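Local coordinates for protein pyruvate formate-lyase 2 (Archaeoglobus fulgidus, PDB 2F3O) that is a glycyl radical enzyme of unknown function, related to pyruvate formate-lyase and glycerol dehydratase and probably acting as a lyase, at residues Tyr162-Phe171 and Leu513-Glu523; Leu450-Val458 and Tyr464-Pro473. All coordinates share one frame; numbering follows the deposited sequence.

Contact 1: Tyr162-Phe171 and Leu513-Glu523; sequences YLLRRGFRWF and LLSLCVEDCFE
Leu-513 begins the contact by setting CD1 3.6 Å from CE2 of Phe-168, the two side chains standing nearly perpendicular. One turn on, Leu-516 points into the opposing segment: its CG lies 3.8 Å from CD1 of Phe-171, and its carbonyl O faces the edge of the Tyr-162 ring, 3.4 Å from CE2. Cys-517 SG rests against CD1 of Leu-163. Glu-519 then lays its extended chain over Tyr-162, with CG 3.8 Å from the ring centroid in a CH-pi contact. The opposite ring face carries the guanidinium of Arg-166, whose NE also binds the Tyr-162 carbonyl O. A leucine in place of Tyr-162 removes the flat ring between Glu-519 and Arg-166, and would probably leave both chains freer to turn. The ring of Phe-522, swung away from its backbone N (chi1 177°), offers its face to the edge of Phe-171. This T-shaped pair has centroids 5.0 Å apart, and the Phe-522 rim meets that of Trp-170, completing an aromatic cluster. Glu-523 closes the walk, bringing OE1 to the edge of the indole, while a water weakly bridges its N and Tyr-162 OH. Arg-166 and Arg-165 pair with Asp-415 of the second subunit, which brings this joint to the subunit interface. Cohesion between the segments thus comes mainly from ring and aliphatic packing, with arginine and glutamate charges at its margin.

Contact 2: Leu450-Val458 and Tyr464-Pro473; sequences LEYALNEGV and YEFGAKTEKP
Glu-456, the residue most covered here, leans along the backbone of Thr-470 to Lys-472. Its CB sits 3.4 Å from the carbonyl O of Thr-470, and the chain, extended beyond CG, crosses the side chain of Lys-472. CG stands anti to the carbonyl carbon (chi1 -51°), which helps turn the carboxylate toward Lys-472, where OE2 forms a long salt bridge with NZ at 3.7 Å. Tyr-452, on the last turn of helix 447-453, works at the other end. Gly-467 lies over one face of its ring, CA 4.1 Å from the centroid in a CH-pi contact, while the hydroxyl reaches CB of Phe-466 and the edge of that phenyl ring. Helix 477-508 adds Gln-486 and Ile-490 against the same tyrosine. Between these two stands Gly-457, where the backbones come closest. Its O accepts from Gly-467 N at 3.2 Å, the donor lying above the carbonyl plane rather than on a lone pair, and its CA makes a CA-H...O contact of 3.3 Å with Ala-468 O. At positive phi and without a side chain, Gly-457 lets the two backbones lie close. The Tyr-452 carbonyl accepts from both Asn-455 N and Gly-457 N, fastening the bend to the helix end; elsewhere Leu-454 CB packs on Pro-473 CG, 3.8 Å away. Such packing marks an irregular interhelical connection, folded back on the C-terminal end of helix 447-453 before helix 477-508 begins, with a single backbone hydrogen bond between the two segments and no beta pairing.

Overall arrangement
From the N terminus, the chain first enters contact 1 at 162-171, where helix 160-164 gives way to helix 168-184. It then runs through 341 residues, mostly helical and including several sheet strands, before 513-523 returns to close that long loop. Contact 2 is nested inside it: 450-458 and 464-473 are separated by only five residues and shut a short local loop. The two contacts do not touch; their centres are 49 Å apart, on opposite sides of the chain's centre. Helix 477-508, which packs against contact 2, precedes helix 512-516. Contact 1 thus ties the junction of helices 160-164 and 168-184 to that of helices 512-516 and 521-524, whereas contact 2 folds a loop onto the end of helix 447-453.

Contact 1: Tyr162-Phe171 and Leu513-Glu523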
loop_
_atom_site.group_PDB
_atom_site.type_symbol
_atom_site.label_atom_id
_atom_site.label_comp_id
_atom_site.label_asym_id
_atom_site.label_seq_id
_atom_site.Cartn_x
_atom_site.Cartn_y
_atom_site.Cartn_z
ATOM N N TYR A 162 17.264 13.260 19.352
ATOM C CA TYR A 162 17.572 12.718 18.018
ATOM C C TYR A 162 18.797 13.435 17.458
ATOM O O TYR A 162 19.705 12.811 16.889
ATOM C CB TYR A 162 16.379 12.920 17.062
ATOM C CG TYR A 162 16.515 12.287 15.679
ATOM C CD1 TYR A 162 16.578 10.914 15.537
ATOM C CD2 TYR A 162 16.573 13.073 14.513
ATOM C CE1 TYR A 162 16.681 10.323 14.301
ATOM C CE2 TYR A 162 16.682 12.475 13.243
ATOM C CZ TYR A 162 16.747 11.086 13.159
ATOM O OH TYR A 162 16.874 10.422 11.948
ATOM N N LEU A 163 18.796 14.753 17.643
ATOM C CA LEU A 163 19.828 15.624 17.128
ATOM C C LEU A 163 21.127 15.380 17.870
ATOM O O LEU A 163 22.176 15.219 17.246
ATOM C CB LEU A 163 19.393 17.091 17.237
ATOM C CG LEU A 163 18.249 17.481 16.289
ATOM C CD1 LEU A 163 17.841 18.921 16.466
ATOM C CD2 LEU A 163 18.614 17.205 14.828
ATOM N N LEU A 164 21.038 15.268 19.196
ATOM C CA LEU A 164 22.223 15.192 20.062
ATOM C C LEU A 164 22.978 13.893 19.922
ATOM O O LEU A 164 24.130 13.823 20.326
ATOM C CB LEU A 164 21.871 15.441 21.538
ATOM C CG LEU A 164 21.395 16.870 21.827
ATOM C CD1 LEU A 164 20.592 16.972 23.111
ATOM C CD2 LEU A 164 22.504 17.852 21.836
ATOM N N ARG A 165 22.320 12.883 19.354
ATOM C CA ARG A 165 22.910 11.565 19.127
ATOM C C ARG A 165 23.517 11.430 17.728
ATOM O O ARG A 165 24.089 10.399 17.381
ATOM C CB ARG A 165 21.878 10.462 19.374
ATOM C CG ARG A 165 21.612 10.240 20.845
ATOM C CD ARG A 165 20.639 9.084 21.120
ATOM N NE ARG A 165 19.243 9.434 20.794
ATOM C CZ ARG A 165 18.221 9.464 21.657
ATOM N NH1 ARG A 165 18.402 9.157 22.942
ATOM N NH2 ARG A 165 17.007 9.794 21.219
ATOM N N ARG A 166 23.400 12.487 16.932
ATOM C CA ARG A 166 23.894 12.469 15.570
ATOM C C ARG A 166 24.766 13.680 15.259
ATOM O O ARG A 166 25.917 13.544 14.836
ATOM C CB ARG A 166 22.723 12.452 14.620
ATOM C CG ARG A 166 22.193 11.077 14.305
ATOM C CD ARG A 166 20.685 11.163 14.064
ATOM N NE ARG A 166 20.056 10.402 15.116
ATOM C CZ ARG A 166 19.588 9.190 14.922
ATOM N NH1 ARG A 166 19.595 8.689 13.704
ATOM N NH2 ARG A 166 19.067 8.515 15.916
ATOM N N GLY A 167 24.216 14.873 15.448
ATOM C CA GLY A 167 24.938 16.088 15.100
ATOM C C GLY A 167 24.795 16.327 13.610
ATOM O O GLY A 167 24.502 15.402 12.849
ATOM N N PHE A 168 25.020 17.560 13.178
ATOM C CA PHE A 168 24.646 17.921 11.824
ATOM C C PHE A 168 25.626 17.497 10.739
ATOM O O PHE A 168 25.279 17.480 9.562
ATOM C CB PHE A 168 24.276 19.397 11.736
ATOM C CG PHE A 168 22.896 19.696 12.249
ATOM C CD1 PHE A 168 22.644 19.784 13.598
ATOM C CD2 PHE A 168 21.850 19.871 11.373
ATOM C CE1 PHE A 168 21.381 20.044 14.067
ATOM C CE2 PHE A 168 20.578 20.134 11.836
ATOM C CZ PHE A 168 20.342 20.221 13.187
ATOM N N ARG A 169 26.831 17.102 11.137
ATOM C CA ARG A 169 27.778 16.543 10.188
ATOM C C ARG A 169 27.350 15.137 9.806
ATOM O O ARG A 169 27.704 14.649 8.728
ATOM C CB ARG A 169 29.189 16.499 10.759
ATOM C CG ARG A 169 30.326 16.592 9.698
ATOM C CD ARG A 169 31.644 16.050 10.251
ATOM N NE ARG A 169 31.589 14.597 10.395
ATOM C CZ ARG A 169 32.182 13.916 11.366
ATOM N NH1 ARG A 169 32.092 12.589 11.420
ATOM N NH2 ARG A 169 32.864 14.565 12.286
ATOM N N TRP A 170 26.586 14.488 10.686
ATOM C CA TRP A 170 26.040 13.178 10.370
ATOM C C TRP A 170 25.020 13.337 9.277
ATOM O O TRP A 170 25.026 12.583 8.320
ATOM C CB TRP A 170 25.386 12.526 11.583
ATOM C CG TRP A 170 24.957 11.136 11.309
ATOM C CD1 TRP A 170 25.746 10.030 11.317
ATOM C CD2 TRP A 170 23.638 10.691 10.964
ATOM N NE1 TRP A 170 25.009 8.922 11.000
ATOM C CE2 TRP A 170 23.707 9.296 10.779
ATOM C CE3 TRP A 170 22.406 11.336 10.777
ATOM C CZ2 TRP A 170 22.582 8.522 10.428
ATOM C CZ3 TRP A 170 21.285 10.556 10.439
ATOM C CH2 TRP A 170 21.387 9.173 10.268
ATOM N N PHE A 171 24.163 14.338 9.422
ATOM C CA PHE A 171 23.079 14.555 8.482
ATOM C C PHE A 171 23.624 14.884 7.109
ATOM O O PHE A 171 23.127 14.376 6.097
ATOM C CB PHE A 171 22.127 15.658 8.968
ATOM C CG PHE A 171 21.299 15.240 10.147
ATOM C CD1 PHE A 171 20.146 14.508 9.976
ATOM C CD2 PHE A 171 21.694 15.545 11.428
ATOM C CE1 PHE A 171 19.402 14.108 11.062
ATOM C CE2 PHE A 171 20.958 15.139 12.497
ATOM C CZ PHE A 171 19.812 14.421 12.314
ATOM N N LEU A 513 14.813 22.272 7.664
ATOM C CA LEU A 513 15.600 22.141 8.902
ATOM C C LEU A 513 14.780 21.493 10.013
ATOM O O LEU A 513 15.246 20.517 10.631
ATOM C CB LEU A 513 16.194 23.478 9.361
ATOM C CG LEU A 513 16.991 23.454 10.667
ATOM C CD1 LEU A 513 18.195 22.553 10.561
ATOM C CD2 LEU A 513 17.410 24.861 11.068
ATOM N N LEU A 514 13.555 22.004 10.209
ATOM C CA LEU A 514 12.590 21.462 11.145
ATOM C C LEU A 514 12.320 19.994 10.873
ATOM O O LEU A 514 12.231 19.193 11.804
ATOM C CB LEU A 514 11.291 22.258 11.076
ATOM C CG LEU A 514 10.169 21.780 12.004
ATOM C CD1 LEU A 514 10.623 21.840 13.447
ATOM C CD2 LEU A 514 8.889 22.562 11.787
ATOM N N SER A 515 12.223 19.633 9.600
ATOM C CA SER A 515 12.104 18.227 9.216
ATOM C C SER A 515 13.212 17.342 9.762
ATOM O O SER A 515 12.942 16.229 10.171
ATOM C CB SER A 515 12.063 18.078 7.701
ATOM O OG SER A 515 10.819 18.511 7.225
ATOM N N LEU A 516 14.447 17.827 9.815
ATOM C CA LEU A 516 15.513 16.991 10.351
ATOM C C LEU A 516 15.269 16.697 11.813
ATOM O O LEU A 516 15.636 15.632 12.328
ATOM C CB LEU A 516 16.875 17.647 10.173
ATOM C CG LEU A 516 17.721 17.201 8.976
ATOM C CD1 LEU A 516 16.868 16.898 7.753
ATOM C CD2 LEU A 516 18.721 18.286 8.658
ATOM N N CYS A 517 14.600 17.643 12.463
ATOM C CA CYS A 517 14.369 17.570 13.888
ATOM C C CYS A 517 13.107 16.847 14.278
ATOM O O CYS A 517 12.776 16.869 15.459
ATOM C CB CYS A 517 14.221 18.967 14.471
ATOM S SG CYS A 517 15.398 20.169 13.950
ATOM N N VAL A 518 12.347 16.298 13.334
ATOM C CA VAL A 518 11.123 15.600 13.728
ATOM C C VAL A 518 11.105 14.191 13.175
ATOM O O VAL A 518 11.133 13.986 11.972
ATOM C CB VAL A 518 9.826 16.351 13.334
ATOM C CG1 VAL A 518 8.592 15.560 13.795
ATOM C CG2 VAL A 518 9.803 17.755 13.915
ATOM N N GLU A 519 11.031 13.214 14.064
ATOM C CA GLU A 519 11.386 11.869 13.683
ATOM C C GLU A 519 10.429 11.183 12.732
ATOM O O GLU A 519 9.230 11.462 12.680
ATOM C CB GLU A 519 11.683 10.988 14.881
ATOM C CG GLU A 519 13.059 10.374 14.833
ATOM C CD GLU A 519 13.364 9.547 16.065
ATOM O OE1 GLU A 519 13.945 8.438 15.932
ATOM O OE2 GLU A 519 13.017 10.003 17.174
ATOM N N ASP A 520 11.060 10.261 12.008
ATOM C CA ASP A 520 10.665 9.651 10.742
ATOM C C ASP A 520 10.888 10.530 9.489
ATOM O O ASP A 520 11.132 9.989 8.434
ATOM C CB ASP A 520 9.306 8.940 10.823
ATOM C CG ASP A 520 9.323 7.763 11.790
ATOM O OD1 ASP A 520 10.301 7.622 12.538
ATOM O OD2 ASP A 520 8.356 6.975 11.799
ATOM N N CYS A 521 10.888 11.858 9.608
ATOM C CA CYS A 521 11.021 12.723 8.417
ATOM C C CYS A 521 12.265 12.515 7.603
ATOM O O CYS A 521 12.179 12.267 6.398
ATOM C CB CYS A 521 11.007 14.193 8.772
ATOM S SG CYS A 521 9.420 14.853 9.171
ATOM N N PHE A 522 13.414 12.654 8.266
ATOM C CA PHE A 522 14.709 12.487 7.618
ATOM C C PHE A 522 14.866 11.054 7.125
ATOM O O PHE A 522 15.276 10.837 5.991
ATOM C CB PHE A 522 15.871 12.872 8.546
ATOM C CG PHE A 522 17.228 12.643 7.936
ATOM C CD1 PHE A 522 17.720 13.503 6.965
ATOM C CD2 PHE A 522 18.005 11.549 8.301
ATOM C CE1 PHE A 522 18.941 13.295 6.393
ATOM C CE2 PHE A 522 19.225 11.337 7.717
ATOM C CZ PHE A 522 19.694 12.217 6.767
ATOM N N GLU A 523 14.523 10.081 7.963
ATOM C CA GLU A 523 14.683 8.682 7.565
ATOM C C GLU A 523 13.778 8.251 6.405
ATOM O O GLU A 523 14.197 7.477 5.557
ATOM C CB GLU A 523 14.536 7.744 8.764
ATOM C CG GLU A 523 15.771 7.744 9.663
ATOM C CD GLU A 523 16.929 6.965 9.049
ATOM O OE1 GLU A 523 18.110 7.225 9.433
ATOM O OE2 GLU A 523 16.637 6.088 8.191
HETATM O O HOH W 1 13.938 11.180 11.088
#

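Contact 2: Leu450-Val458 and Tyr464-Pro473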
loop_
_atom_site.group_PDB
_atom_site.type_symbol
_atom_site.label_atom_id
_atom_site.label_comp_id
_atom_site.label_asym_id
_atom_site.label_seq_id
_atom_site.Cartn_x
_atom_site.Cartn_y
_atom_site.Cartn_z
ATOM N N LEU A 450 -24.068 28.248 19.113
ATOM C CA LEU A 450 -25.315 28.439 19.839
ATOM C C LEU A 450 -26.120 29.601 19.277
ATOM O O LEU A 450 -27.337 29.511 19.138
ATOM C CB LEU A 450 -25.010 28.689 21.309
ATOM C CG LEU A 450 -26.145 29.176 22.197
ATOM C CD1 LEU A 450 -27.123 28.070 22.457
ATOM C CD2 LEU A 450 -25.553 29.644 23.473
ATOM N N GLU A 451 -25.429 30.684 18.947
ATOM C CA GLU A 451 -26.044 31.831 18.294
ATOM C C GLU A 451 -26.713 31.399 16.983
ATOM O O GLU A 451 -27.878 31.714 16.764
ATOM C CB GLU A 451 -24.988 32.928 18.084
ATOM C CG GLU A 451 -25.446 34.224 17.458
ATOM C CD GLU A 451 -24.443 35.354 17.682
ATOM O OE1 GLU A 451 -24.384 36.317 16.882
ATOM O OE2 GLU A 451 -23.694 35.286 18.673
ATOM N N TYR A 452 -26.009 30.621 16.154
ATOM C CA TYR A 452 -26.595 30.085 14.923
ATOM C C TYR A 452 -27.741 29.120 15.240
ATOM O O TYR A 452 -28.737 29.044 14.510
ATOM C CB TYR A 452 -25.553 29.344 14.082
ATOM C CG TYR A 452 -24.415 30.176 13.516
ATOM C CD1 TYR A 452 -24.571 31.530 13.219
ATOM C CD2 TYR A 452 -23.178 29.587 13.243
ATOM C CE1 TYR A 452 -23.509 32.283 12.680
ATOM C CE2 TYR A 452 -22.114 30.326 12.709
ATOM C CZ TYR A 452 -22.283 31.668 12.425
ATOM O OH TYR A 452 -21.218 32.380 11.915
ATOM N N ALA A 453 -27.594 28.402 16.349
ATOM C CA ALA A 453 -28.539 27.360 16.730
ATOM C C ALA A 453 -29.881 27.917 17.164
ATOM O O ALA A 453 -30.887 27.202 17.134
ATOM C CB ALA A 453 -27.966 26.463 17.814
ATOM N N LEU A 454 -29.928 29.178 17.567
ATOM C CA LEU A 454 -31.247 29.717 17.824
ATOM C C LEU A 454 -31.706 30.818 16.880
ATOM O O LEU A 454 -32.748 31.436 17.117
ATOM C CB LEU A 454 -31.519 30.029 19.310
ATOM C CG LEU A 454 -30.792 30.925 20.310
ATOM C CD1 LEU A 454 -30.164 30.091 21.398
ATOM C CD2 LEU A 454 -29.813 31.896 19.684
ATOM N N ASN A 455 -30.965 31.031 15.796
ATOM C CA ASN A 455 -31.357 32.024 14.804
ATOM C C ASN A 455 -31.358 31.445 13.392
ATOM O O ASN A 455 -31.195 32.180 12.416
ATOM C CB ASN A 455 -30.451 33.255 14.896
ATOM C CG ASN A 455 -31.059 34.501 14.244
ATOM O OD1 ASN A 455 -30.352 35.301 13.618
ATOM N ND2 ASN A 455 -32.368 34.673 14.396
ATOM N N GLU A 456 -31.547 30.124 13.295
ATOM C CA GLU A 456 -31.612 29.398 12.011
ATOM C C GLU A 456 -30.396 29.629 11.124
ATOM O O GLU A 456 -30.530 29.930 9.928
ATOM C CB GLU A 456 -32.859 29.776 11.219
ATOM C CG GLU A 456 -34.176 29.702 11.964
ATOM C CD GLU A 456 -35.340 29.827 11.004
ATOM O OE1 GLU A 456 -35.757 28.782 10.450
ATOM O OE2 GLU A 456 -35.822 30.969 10.791
ATOM N N GLY A 457 -29.217 29.531 11.737
ATOM C CA GLY A 457 -27.946 29.642 11.036
ATOM C C GLY A 457 -27.602 31.036 10.572
ATOM O O GLY A 457 -26.878 31.214 9.595
ATOM N N VAL A 458 -28.145 32.037 11.251
ATOM C CA VAL A 458 -27.749 33.413 10.978
ATOM C C VAL A 458 -27.112 34.017 12.226
ATOM O O VAL A 458 -27.448 33.634 13.349
ATOM C CB VAL A 458 -28.922 34.291 10.464
ATOM C CG1 VAL A 458 -28.389 35.563 9.753
ATOM C CG2 VAL A 458 -29.843 33.486 9.526
ATOM N N TYR A 464 -24.877 37.453 9.023
ATOM C CA TYR A 464 -24.012 36.490 8.375
ATOM C C TYR A 464 -24.709 35.153 8.306
ATOM O O TYR A 464 -25.003 34.571 9.349
ATOM C CB TYR A 464 -22.762 36.284 9.208
ATOM C CG TYR A 464 -21.843 37.468 9.318
ATOM C CD1 TYR A 464 -21.118 37.694 10.484
ATOM C CD2 TYR A 464 -21.687 38.350 8.262
ATOM C CE1 TYR A 464 -20.269 38.763 10.596
ATOM C CE2 TYR A 464 -20.844 39.432 8.367
ATOM C CZ TYR A 464 -20.145 39.629 9.536
ATOM O OH TYR A 464 -19.304 40.694 9.635
ATOM N N GLU A 465 -24.961 34.645 7.099
ATOM C CA GLU A 465 -25.512 33.284 6.973
ATOM C C GLU A 465 -24.399 32.222 6.876
ATOM O O GLU A 465 -24.081 31.749 5.791
ATOM C CB GLU A 465 -26.441 33.181 5.766
ATOM C CG GLU A 465 -27.332 34.394 5.544
ATOM C CD GLU A 465 -28.369 34.140 4.458
ATOM O OE1 GLU A 465 -29.197 33.209 4.629
ATOM O OE2 GLU A 465 -28.349 34.864 3.434
ATOM N N PHE A 466 -23.797 31.864 8.008
ATOM C CA PHE A 466 -22.636 30.993 7.994
ATOM C C PHE A 466 -22.981 29.667 8.646
ATOM O O PHE A 466 -22.176 28.744 8.631
ATOM C CB PHE A 466 -21.462 31.583 8.788
ATOM C CG PHE A 466 -20.903 32.884 8.256
ATOM C CD1 PHE A 466 -20.083 33.651 9.064
ATOM C CD2 PHE A 466 -21.179 33.343 6.972
ATOM C CE1 PHE A 466 -19.549 34.849 8.603
ATOM C CE2 PHE A 466 -20.661 34.540 6.512
ATOM C CZ PHE A 466 -19.836 35.292 7.323
ATOM N N GLY A 467 -24.152 29.570 9.257
ATOM C CA GLY A 467 -24.495 28.367 10.001
ATOM C C GLY A 467 -25.285 27.379 9.178
ATOM O O GLY A 467 -25.685 27.676 8.058
ATOM N N ALA A 468 -25.512 26.196 9.739
ATOM C CA ALA A 468 -26.356 25.199 9.106
ATOM C C ALA A 468 -27.773 25.748 9.041
ATOM O O ALA A 468 -28.183 26.526 9.901
ATOM C CB ALA A 468 -26.337 23.919 9.908
ATOM N N LYS A 469 -28.546 25.358 8.039
ATOM C CA LYS A 469 -29.894 25.879 7.965
ATOM C C LYS A 469 -30.833 25.104 8.874
ATOM O O LYS A 469 -31.690 24.384 8.391
ATOM C CB LYS A 469 -30.404 25.884 6.518
ATOM C CG LYS A 469 -29.838 27.024 5.650
ATOM C CD LYS A 469 -29.601 28.296 6.467
ATOM C CE LYS A 469 -29.524 29.528 5.590
ATOM N NZ LYS A 469 -28.805 29.204 4.333
ATOM N N THR A 470 -30.681 25.262 10.191
ATOM C CA THR A 470 -31.597 24.649 11.173
ATOM C C THR A 470 -32.904 25.427 11.234
ATOM O O THR A 470 -33.047 26.472 10.596
ATOM C CB THR A 470 -30.990 24.590 12.605
ATOM O OG1 THR A 470 -30.713 25.917 13.077
ATOM C CG2 THR A 470 -29.710 23.782 12.617
ATOM N N GLU A 471 -33.865 24.924 11.999
ATOM C CA GLU A 471 -35.137 25.648 12.145
ATOM C C GLU A 471 -35.188 26.542 13.398
ATOM O O GLU A 471 -34.217 26.588 14.171
ATOM C CB GLU A 471 -36.322 24.682 12.074
ATOM C CG GLU A 471 -36.730 24.370 10.649
ATOM C CD GLU A 471 -37.256 22.963 10.491
ATOM O OE1 GLU A 471 -37.328 22.227 11.502
ATOM O OE2 GLU A 471 -37.593 22.588 9.346
ATOM N N LYS A 472 -36.286 27.289 13.562
ATOM C CA LYS A 472 -36.532 28.032 14.803
ATOM C C LYS A 472 -36.721 26.983 15.889
ATOM O O LYS A 472 -37.385 25.973 15.673
ATOM C CB LYS A 472 -37.774 28.932 14.711
ATOM C CG LYS A 472 -37.757 29.972 13.607
ATOM C CD LYS A 472 -39.019 30.832 13.671
ATOM C CE LYS A 472 -39.552 31.223 12.280
ATOM N NZ LYS A 472 -39.023 32.535 11.780
ATOM N N PRO A 473 -36.088 27.191 17.042
ATOM C CA PRO A 473 -36.203 26.222 18.128
ATOM C C PRO A 473 -37.477 26.390 18.972
ATOM O O PRO A 473 -37.964 27.510 19.175
ATOM C CB PRO A 473 -34.969 26.506 18.972
ATOM C CG PRO A 473 -34.594 27.940 18.666
ATOM C CD PRO A 473 -35.213 28.332 17.369
#